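Local coordinates for protein phosphinothricin N-acetyltransferase (PDB 5DWN) that binds acetyl-coenzyme A and, as a GNAT-family enzyme, probably transfers its acetyl group to an acceptor such as phosphinothricin, at residues E21-I26 and G69-Y74; L89-I94 and L126-D131. One frame throughout, in Å; residues are numbered along the deposited sequence.

Contact 1: E21-I26 and G69-Y74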
ATOM      1  N   GLU A  21      18.879   3.765 -18.935  1.00 15.14           N
ATOM      2  CA  GLU A  21      18.886   2.662 -19.895  1.00 16.62           C
ATOM      3  C   GLU A  21      19.234   1.339 -19.212  1.00 18.17           C
ATOM      4  O   GLU A  21      18.540   0.331 -19.386  1.00 16.34           O
ATOM      5  CB  GLU A  21      19.862   2.967 -21.034  1.00 20.11           C
ATOM      6  CG  GLU A  21      19.995   1.815 -22.011  1.00 32.28           C
ATOM      7  CD  GLU A  21      21.078   2.051 -23.036  1.00 40.69           C
ATOM      8  OE1 GLU A  21      20.790   2.696 -24.054  1.00 40.56           O
ATOM      9  OE2 GLU A  21      22.219   1.610 -22.807  1.00 51.67           O
ATOM     10  N   THR A  22      20.307   1.323 -18.419  1.00 18.46           N
ATOM     11  CA  THR A  22      20.685   0.111 -17.702  1.00 17.56           C
ATOM     12  C   THR A  22      19.651  -0.253 -16.642  1.00 17.87           C
ATOM     13  O   THR A  22      19.323  -1.433 -16.456  1.00 15.96           O
ATOM     14  CB  THR A  22      22.060   0.295 -17.049  1.00 17.49           C
ATOM     15  OG1 THR A  22      23.025   0.589 -18.069  1.00 19.23           O
ATOM     16  CG2 THR A  22      22.463  -0.983 -16.309  1.00 18.25           C
ATOM     17  N   ILE A  23      19.157   0.744 -15.912  1.00 14.38           N
ATOM     18  CA  ILE A  23      18.152   0.480 -14.890  1.00 13.58           C
ATOM     19  C   ILE A  23      16.914  -0.151 -15.516  1.00 13.31           C
ATOM     20  O   ILE A  23      16.295  -1.061 -14.943  1.00 13.73           O
ATOM     21  CB  ILE A  23      17.835   1.787 -14.150  1.00 17.47           C
ATOM     22  CG1 ILE A  23      18.982   2.100 -13.155  1.00 17.26           C
ATOM     23  CG2 ILE A  23      16.478   1.739 -13.488  1.00 13.90           C
ATOM     24  CD1 ILE A  23      18.800   3.382 -12.427  1.00 17.82           C
ATOM     25  N   THR A  24      16.536   0.318 -16.708  1.00 11.43           N
ATOM     26  CA  THR A  24      15.395  -0.281 -17.396  1.00 12.70           C
ATOM     27  C   THR A  24      15.705  -1.720 -17.784  1.00 15.23           C
ATOM     28  O   THR A  24      14.837  -2.596 -17.689  1.00 15.70           O
ATOM     29  CB  THR A  24      15.029   0.554 -18.630  1.00 13.58           C
ATOM     30  OG1 THR A  24      14.648   1.871 -18.217  1.00 14.79           O
ATOM     31  CG2 THR A  24      13.859  -0.077 -19.438  1.00 15.16           C
ATOM     32  N   ALA A  25      16.938  -1.980 -18.229  1.00 15.06           N
ATOM     33  CA  ALA A  25      17.324  -3.346 -18.577  1.00 16.67           C
ATOM     34  C   ALA A  25      17.218  -4.255 -17.360  1.00 14.03           C
ATOM     35  O   ALA A  25      16.674  -5.360 -17.434  1.00 13.97           O
ATOM     36  CB  ALA A  25      18.745  -3.366 -19.146  1.00 16.39           C
ATOM     37  N   ILE A  26      17.750  -3.798 -16.227  1.00 14.10           N
ATOM     38  CA  ILE A  26      17.697  -4.582 -14.995  1.00 13.94           C
ATOM     39  C   ILE A  26      16.249  -4.839 -14.585  1.00 13.74           C
ATOM     40  O   ILE A  26      15.859  -5.973 -14.283  1.00 11.21           O
ATOM     41  CB  ILE A  26      18.482  -3.854 -13.887  1.00  9.59           C
ATOM     42  CG1 ILE A  26      19.981  -3.817 -14.239  1.00 12.95           C
ATOM     43  CG2 ILE A  26      18.206  -4.483 -12.519  1.00 13.06           C
ATOM     44  CD1 ILE A  26      20.777  -2.976 -13.253  1.00 20.10           C
ATOM     45  N   GLY A  69      32.481   0.934 -14.719  1.00 35.20           N
ATOM     46  CA  GLY A  69      31.652   1.744 -15.581  1.00 35.79           C
ATOM     47  C   GLY A  69      30.244   1.236 -15.812  1.00 32.58           C
ATOM     48  O   GLY A  69      29.507   1.853 -16.586  1.00 34.67           O
ATOM     49  N   ARG A  70      29.843   0.139 -15.176  1.00 26.83           N
ATOM     50  CA  ARG A  70      28.532  -0.461 -15.398  1.00 26.06           C
ATOM     51  C   ARG A  70      27.683  -0.335 -14.141  1.00 22.52           C
ATOM     52  O   ARG A  70      28.171  -0.543 -13.027  1.00 20.32           O
ATOM     53  CB  ARG A  70      28.670  -1.940 -15.793  1.00 32.69           C
ATOM     54  CG  ARG A  70      27.354  -2.689 -15.896  1.00 40.97           C
ATOM     55  CD  ARG A  70      27.477  -3.987 -16.716  1.00 49.99           C
ATOM     56  NE  ARG A  70      28.010  -5.122 -15.962  1.00 52.53           N
ATOM     57  CZ  ARG A  70      27.267  -6.082 -15.410  1.00 53.12           C
ATOM     58  NH1 ARG A  70      27.857  -7.070 -14.749  1.00 59.33           N
ATOM     59  NH2 ARG A  70      25.940  -6.062 -15.508  1.00 43.11           N
ATOM     60  N   VAL A  71      26.412   0.009 -14.321  1.00 17.67           N
ATOM     61  CA  VAL A  71      25.468  -0.005 -13.213  1.00 16.25           C
ATOM     62  C   VAL A  71      25.057  -1.453 -12.965  1.00 18.57           C
ATOM     63  O   VAL A  71      24.563  -2.134 -13.875  1.00 17.22           O
ATOM     64  CB  VAL A  71      24.250   0.883 -13.502  1.00 16.56           C
ATOM     65  CG1 VAL A  71      23.103   0.557 -12.543  1.00 14.72           C
ATOM     66  CG2 VAL A  71      24.636   2.370 -13.377  1.00 19.43           C
ATOM     67  N   LEU A  72      25.270  -1.934 -11.734  1.00 17.02           N
ATOM     68  CA  LEU A  72      24.964  -3.317 -11.383  1.00 19.54           C
ATOM     69  C   LEU A  72      23.644  -3.475 -10.640  1.00 13.99           C
ATOM     70  O   LEU A  72      23.142  -4.598 -10.508  1.00 15.95           O
ATOM     71  CB  LEU A  72      26.091  -3.894 -10.518  1.00 24.00           C
ATOM     72  CG  LEU A  72      27.495  -3.669 -11.074  1.00 24.50           C
ATOM     73  CD1 LEU A  72      28.559  -4.195 -10.114  1.00 30.23           C
ATOM     74  CD2 LEU A  72      27.605  -4.315 -12.438  1.00 30.71           C
ATOM     75  N   GLY A  73      23.078  -2.395 -10.137  1.00 13.22           N
ATOM     76  CA  GLY A  73      21.871  -2.505  -9.340  1.00 14.30           C
ATOM     77  C   GLY A  73      21.438  -1.104  -8.969  1.00 15.40           C
ATOM     78  O   GLY A  73      22.195  -0.142  -9.110  1.00 15.21           O
ATOM     79  N   TYR A  74      20.192  -0.998  -8.511  1.00 12.90           N
ATOM     80  CA  TYR A  74      19.701   0.294  -8.057  1.00 12.41           C
ATOM     81  C   TYR A  74      18.737   0.075  -6.909  1.00 14.69           C
ATOM     82  O   TYR A  74      18.246  -1.029  -6.683  1.00 12.54           O
ATOM     83  CB  TYR A  74      19.015   1.073  -9.182  1.00 11.05           C
ATOM     84  CG  TYR A  74      17.739   0.415  -9.662  1.00 10.44           C
ATOM     85  CD1 TYR A  74      17.763  -0.545 -10.672  1.00 12.13           C
ATOM     86  CD2 TYR A  74      16.504   0.753  -9.105  1.00 14.26           C
ATOM     87  CE1 TYR A  74      16.583  -1.153 -11.114  1.00 12.32           C
ATOM     88  CE2 TYR A  74      15.326   0.142  -9.540  1.00 13.79           C
ATOM     89  CZ  TYR A  74      15.374  -0.797 -10.550  1.00 13.85           C
ATOM     90  OH  TYR A  74      14.206  -1.392 -10.981  1.00 13.60           O
TER
HETATM   91  O   HOH W   1      25.498   0.682 -17.064  1.00 24.75           O
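Ile23 and Ile26, on the strand-facing side of helix 20-33, bear down on Val71 and Tyr74 of strand 70-79, and most of the contact is apolar. The clearest interaction is a CH-pi contact: Ile23 sets its CG2 methyl over one face of the Tyr74 ring, 3.9 Å from the centroid and 17° off the normal, displaced toward the CE1 rim. Tyr74 places CG between its backbone N and carbonyl carbon (chi1 66°), which sends the ring toward the helix, where that face meets the methyl. The other branch of Ile23 runs along the near end of the same ring, its CD1 4.0 Å from Tyr74 CB. A branched side chain thus suits this place, since both arms find aromatic or aliphatic carbon.

Ile26, one turn on, divides its branches. CG2 approaches Tyr74 CE1 obliquely at 4.0 Å, whereas CD1, on the other branch, turns away from the ring to rest on the Leu72-Gly73 main chain, 3.9 Å from Gly73 N. Gly73 lies about 4 Å from the side chain of Ile96, which binds acetyl-CoA.

Polar chemistry is confined to the edge. Thr22 turns its two branches to different tasks: methyl CG2 packs 3.8 Å from Val71 CB, while OG1 is 2.7 Å from a water that accepts a hydrogen bond from Val71 N at 3.0 Å. Threonine can do both at once, and the water links helix to strand where they share no direct hydrogen bond. Val64 and Phe52 extend the apolar layer around Ile23.

The chemistry implies a helix held on the sheet by shape and hydrophobic burial, at a crossing of -48°, with a single water supplying the polar link at the margin.

Contact 2: L89-I94 and L126-D131. With ACO (acetyl coenzyme *a), chain E.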
ATOM      1  N   LEU A  89       6.788   7.631   6.926  1.00 14.16           N
ATOM      2  CA  LEU A  89       6.916   6.248   6.505  1.00 12.39           C
ATOM      3  C   LEU A  89       7.386   6.241   5.058  1.00 11.59           C
ATOM      4  O   LEU A  89       6.745   6.850   4.196  1.00 16.34           O
ATOM      5  CB  LEU A  89       5.572   5.527   6.627  1.00 15.50           C
ATOM      6  CG  LEU A  89       5.459   4.126   6.022  1.00 17.91           C
ATOM      7  CD1 LEU A  89       6.302   3.182   6.843  1.00 11.61           C
ATOM      8  CD2 LEU A  89       4.008   3.652   5.976  1.00 17.67           C
ATOM      9  N   ALA A  90       8.509   5.581   4.797  1.00 10.99           N
ATOM     10  CA  ALA A  90       8.998   5.395   3.439  1.00 13.57           C
ATOM     11  C   ALA A  90       9.028   3.903   3.134  1.00 15.50           C
ATOM     12  O   ALA A  90       8.948   3.072   4.034  1.00 16.26           O
ATOM     13  CB  ALA A  90      10.396   6.007   3.251  1.00 11.91           C
ATOM     14  N   GLU A  91       9.132   3.570   1.844  1.00 14.40           N
ATOM     15  CA  GLU A  91       9.201   2.192   1.372  1.00  8.76           C
ATOM     16  C   GLU A  91      10.467   2.050   0.528  1.00 14.93           C
ATOM     17  O   GLU A  91      10.826   2.987  -0.184  1.00 14.12           O
ATOM     18  CB  GLU A  91       7.936   1.852   0.526  1.00 13.29           C
ATOM     19  CG  GLU A  91       7.998   0.536  -0.260  1.00 23.07           C
ATOM     20  CD  GLU A  91       6.679   0.180  -0.972  1.00 26.58           C
ATOM     21  OE1 GLU A  91       5.668   0.906  -0.790  1.00 21.55           O
ATOM     22  OE2 GLU A  91       6.660  -0.838  -1.708  1.00 19.97           O
ATOM     23  N   ASP A  92      11.155   0.900   0.593  1.00 11.33           N
ATOM     24  CA  ASP A  92      12.362   0.717  -0.219  1.00  9.50           C
ATOM     25  C   ASP A  92      12.095  -0.264  -1.359  1.00 12.42           C
ATOM     26  O   ASP A  92      11.254  -1.157  -1.247  1.00 14.35           O
ATOM     27  CB  ASP A  92      13.574   0.240   0.622  1.00 10.25           C
ATOM     28  CG  ASP A  92      13.437  -1.210   1.136  1.00 17.46           C
ATOM     29  OD1 ASP A  92      14.093  -2.144   0.599  1.00 16.11           O
ATOM     30  OD2 ASP A  92      12.683  -1.413   2.104  1.00 20.53           O
ATOM     31  N   SER A  93      12.778  -0.053  -2.485  1.00  9.01           N
ATOM     32  CA  SER A  93      12.750  -0.983  -3.610  1.00 13.14           C
ATOM     33  C   SER A  93      14.182  -1.171  -4.066  1.00 14.57           C
ATOM     34  O   SER A  93      14.936  -0.200  -4.118  1.00 14.65           O
ATOM     35  CB  SER A  93      11.890  -0.458  -4.795  1.00 20.57           C
ATOM     36  OG  SER A  93      10.583  -0.062  -4.374  1.00 19.88           O
ATOM     37  N   ILE A  94      14.564  -2.399  -4.407  1.00 10.08           N
ATOM     38  CA  ILE A  94      15.948  -2.627  -4.817  1.00  9.36           C
ATOM     39  C   ILE A  94      15.985  -3.766  -5.813  1.00 13.54           C
ATOM     40  O   ILE A  94      15.285  -4.770  -5.653  1.00 11.96           O
ATOM     41  CB  ILE A  94      16.845  -2.900  -3.594  1.00 13.48           C
ATOM     42  CG1 ILE A  94      18.277  -3.247  -4.012  1.00 18.25           C
ATOM     43  CG2 ILE A  94      16.275  -4.023  -2.765  1.00 13.68           C
ATOM     44  CD1 ILE A  94      19.263  -3.072  -2.869  1.00 27.28           C
ATOM     45  N   LEU A 126       9.652   0.630   5.091  1.00 12.53           N
ATOM     46  CA  LEU A 126       8.818  -0.543   4.868  1.00 16.75           C
ATOM     47  C   LEU A 126       9.300  -1.290   3.634  1.00 14.79           C
ATOM     48  O   LEU A 126       9.542  -0.677   2.594  1.00 12.67           O
ATOM     49  CB  LEU A 126       7.359  -0.126   4.682  1.00 15.41           C
ATOM     50  CG  LEU A 126       6.297  -1.202   4.479  1.00 12.36           C
ATOM     51  CD1 LEU A 126       6.014  -1.935   5.787  1.00 13.20           C
ATOM     52  CD2 LEU A 126       5.009  -0.515   3.904  1.00 12.87           C
ATOM     53  N   ALA A 127       9.396  -2.609   3.736  1.00 11.98           N
ATOM     54  CA  ALA A 127       9.659  -3.456   2.578  1.00 14.39           C
ATOM     55  C   ALA A 127       8.378  -4.198   2.233  1.00 14.30           C
ATOM     56  O   ALA A 127       7.834  -4.917   3.073  1.00 14.93           O
ATOM     57  CB  ALA A 127      10.787  -4.451   2.860  1.00 14.03           C
ATOM     58  N   VAL A 128       7.906  -4.037   1.004  1.00 10.67           N
ATOM     59  CA  VAL A 128       6.742  -4.766   0.516  1.00 12.47           C
ATOM     60  C   VAL A 128       7.273  -5.800  -0.465  1.00 13.69           C
ATOM     61  O   VAL A 128       7.589  -5.471  -1.613  1.00 11.87           O
ATOM     62  CB  VAL A 128       5.712  -3.838  -0.134  1.00 15.18           C
ATOM     63  CG1 VAL A 128       4.486  -4.651  -0.577  1.00 13.12           C
ATOM     64  CG2 VAL A 128       5.295  -2.765   0.860  1.00 15.02           C
ATOM     65  N   ILE A 129       7.421  -7.038  -0.000  1.00 11.95           N
ATOM     66  CA  ILE A 129       8.190  -8.055  -0.713  1.00 15.17           C
ATOM     67  C   ILE A 129       7.221  -8.944  -1.481  1.00 11.90           C
ATOM     68  O   ILE A 129       6.426  -9.672  -0.876  1.00 15.40           O
ATOM     69  CB  ILE A 129       9.056  -8.874   0.256  1.00 15.07           C
ATOM     70  CG1 ILE A 129      10.153  -7.990   0.847  1.00 13.52           C
ATOM     71  CG2 ILE A 129       9.656 -10.118  -0.456  1.00 14.55           C
ATOM     72  CD1 ILE A 129      10.955  -8.668   1.962  1.00 15.43           C
ATOM     73  N   GLY A 130       7.281  -8.892  -2.813  1.00 13.74           N
ATOM     74  CA  GLY A 130       6.398  -9.722  -3.616  1.00 19.62           C
ATOM     75  C   GLY A 130       6.839 -11.178  -3.587  1.00 18.18           C
ATOM     76  O   GLY A 130       8.031 -11.484  -3.592  1.00 15.92           O
ATOM     77  N   ASP A 131       5.856 -12.087  -3.548  1.00 16.21           N
ATOM     78  CA  ASP A 131       6.110 -13.535  -3.580  1.00 19.01           C
ATOM     79  C   ASP A 131       7.157 -13.930  -2.535  1.00 18.87           C
ATOM     80  O   ASP A 131       8.207 -14.498  -2.838  1.00 17.90           O
ATOM     81  CB  ASP A 131       6.537 -13.984  -4.976  1.00 18.87           C
ATOM     82  CG  ASP A 131       6.585 -15.506  -5.124  1.00 20.08           C
ATOM     83  OD1 ASP A 131       6.070 -16.224  -4.238  1.00 19.71           O
ATOM     84  OD2 ASP A 131       7.115 -15.985  -6.149  1.00 21.37           O
TER
HETATM   85  N1A ACO E 200      19.321 -17.210   0.095  1.00 38.97           N
HETATM   86  C2A ACO E 200      19.759 -16.932   1.328  1.00 41.36           C
HETATM   87  N3A ACO E 200      20.347 -15.819   1.778  1.00 45.63           N
HETATM   88  C4A ACO E 200      20.482 -14.919   0.799  1.00 34.70           C
HETATM   89  C5A ACO E 200      20.092 -15.068  -0.523  1.00 32.35           C
HETATM   90  C6A ACO E 200      19.470 -16.282  -0.872  1.00 33.53           C
HETATM   91  N6A ACO E 200      18.982 -16.548  -2.088  1.00 34.99           N
HETATM   92  N7A ACO E 200      20.393 -13.930  -1.257  1.00 32.58           N
HETATM   93  C8A ACO E 200      20.939 -13.129  -0.374  1.00 34.70           C
HETATM   94  N9A ACO E 200      21.024 -13.659   0.885  1.00 31.16           N
HETATM   95  C1B ACO E 200      21.578 -12.999   2.065  1.00 30.12           C
HETATM   96  C2B ACO E 200      23.101 -12.837   2.018  1.00 33.72           C
HETATM   97  O2B ACO E 200      23.771 -13.925   2.648  1.00 39.70           O
HETATM   98  C3B ACO E 200      23.283 -11.542   2.807  1.00 31.80           C
HETATM   99  O3B ACO E 200      23.282 -11.781   4.230  1.00 50.15           O
HETATM  100  P3B ACO E 200      24.617 -11.791   5.149  1.00 52.79           P
HETATM  101  O7A ACO E 200      24.219 -11.993   6.574  1.00 59.63           O
HETATM  102  O8A ACO E 200      25.465 -12.927   4.562  1.00 59.94           O
HETATM  103  O9A ACO E 200      25.334 -10.466   4.914  1.00 53.56           O
HETATM  104  C4B ACO E 200      22.042 -10.721   2.449  1.00 26.92           C
HETATM  105  O4B ACO E 200      21.022 -11.697   2.142  1.00 24.23           O
HETATM  106  C5B ACO E 200      22.218  -9.768   1.292  1.00 22.66           C
HETATM  107  O5B ACO E 200      22.888 -10.473   0.227  1.00 27.02           O
HETATM  108  P1A ACO E 200      23.239  -9.805  -1.155  1.00 31.85           P
HETATM  109  O1A ACO E 200      24.287 -10.531  -1.907  1.00 34.05           O
HETATM  110  O2A ACO E 200      23.585  -8.365  -0.951  1.00 18.24           O
HETATM  111  O3A ACO E 200      21.882  -9.788  -1.985  1.00 30.06           O
HETATM  112  P2A ACO E 200      21.627  -9.342  -3.490  1.00 23.84           P
HETATM  113  O4A ACO E 200      22.761  -8.525  -3.951  1.00 24.60           O
HETATM  114  O5A ACO E 200      21.462 -10.603  -4.338  1.00 23.36           O
HETATM  115  O6A ACO E 200      20.260  -8.542  -3.436  1.00 29.68           O
HETATM  116  CBP ACO E 200      17.952  -8.953  -4.044  1.00 22.21           C
HETATM  117  CCP ACO E 200      19.089  -9.276  -3.076  1.00 23.00           C
HETATM  118  CDP ACO E 200      16.701  -9.720  -3.604  1.00 27.18           C
HETATM  119  CEP ACO E 200      17.677  -7.444  -3.999  1.00 17.27           C
HETATM  120  CAP ACO E 200      18.365  -9.367  -5.479  1.00 21.38           C
HETATM  121  OAP ACO E 200      18.617 -10.758  -5.511  1.00 23.11           O
HETATM  122  C9P ACO E 200      17.392  -8.996  -6.585  1.00 19.15           C
HETATM  123  O9P ACO E 200      17.519  -7.923  -7.169  1.00 17.23           O
HETATM  124  N8P ACO E 200      16.426  -9.882  -6.849  1.00 18.25           N
HETATM  125  C7P ACO E 200      15.518  -9.762  -7.983  1.00 22.16           C
HETATM  126  C6P ACO E 200      14.736  -8.461  -7.958  1.00 23.79           C
HETATM  127  C5P ACO E 200      13.835  -8.356  -6.753  1.00 22.38           C
HETATM  128  O5P ACO E 200      13.138  -9.297  -6.393  1.00 22.59           O
HETATM  129  N4P ACO E 200      13.824  -7.182  -6.130  1.00 21.26           N
HETATM  130  C3P ACO E 200      12.916  -6.891  -5.029  1.00 20.74           C
HETATM  131  C2P ACO E 200      13.609  -7.026  -3.689  1.00 17.94           C
HETATM  132  S1P ACO E 200      12.487  -6.749  -2.274  1.00 23.22           S
HETATM  133  C   ACO E 200      12.258  -5.000  -2.221  1.00 20.68           C
HETATM  134  O   ACO E 200      12.714  -4.259  -3.047  1.00 19.57           O
HETATM  135  CH3 ACO E 200      11.385  -4.560  -1.082  1.00 15.86           C
HETATM  136  O   HOH W   2       8.839  -2.296  -1.259  1.00 16.01           O
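Glu91 reaches Val128 because its chain is extended: CG lies anti to the backbone N (chi1 169°) and the next torsion is also trans, which carries OE2 alongside Val128 CG2 at 3.5 Å. Asp92, on the opposite face of the sheet, instead tucks CG between its backbone N and carbonyl carbon (chi1 70°), bringing OD2 within 3.7 Å of Ala127 CB. The small alanine methyl fits beside this carboxylate and also lies 4.0 Å from the CH3 of acetyl-CoA. Leucine fills the apolar end, where Leu89 CD1 meets Leu126 CB.

The backbones pair as parallel strands around Leu126, whose N bonds to Ala90 O at 2.8 Å and whose O accepts from Asp92 N. Glu91 CA also leans on that carbonyl in a CA-H...O contact. Beyond this point the strands diverge, and a water takes over: it accepts from Val128 N and lies 2.7 Å from both Glu91 OE2 and Asp92 O.

Such splaying of two parallel strands is a characteristic feature of the GNAT fold, and here the cofactor uses it. Ile94 N bonds to the thioester O at 3.0 Å, a donor that would be expected to polarise the carbonyl, while Ile94 O accepts from the pantetheine N4P. These backbone bonds pair strand 89-96 with the cofactor rather than with strand 124-129.

The two strands belong to a beta-alpha-beta unit joined by helix 105-119. Helix 136-144 covers the Asp92 and Ala127 face, where its His142 bonds to Asp92 OD1. On the Glu91 face, Arg81 of the second subunit forms a salt bridge with OE1. Within the sheet, strand 70-79 adjoins 89-96 and strand 162-172 adjoins 124-129.

Both contacts are buried, but contact 2 lies near the centre of the chain and contact 1 farther out, their centres about 19 Å apart. Contact 1 lays a helix against one strand of the mixed sheet; contact 2 joins two strands within it. Strands 70-79 and 89-96 are neighbours, and the contacts touch where Tyr74 O packs on Ile94 CG1. Their chemistry follows their place: contact 1 relies on aliphatic and aromatic packing, with a bridging water at one edge, whereas contact 2 combines main-chain pairing with buried carboxylates and directly holds acetyl-CoA. Contact 2 also meets the second subunit, which does not touch the segments of contact 1.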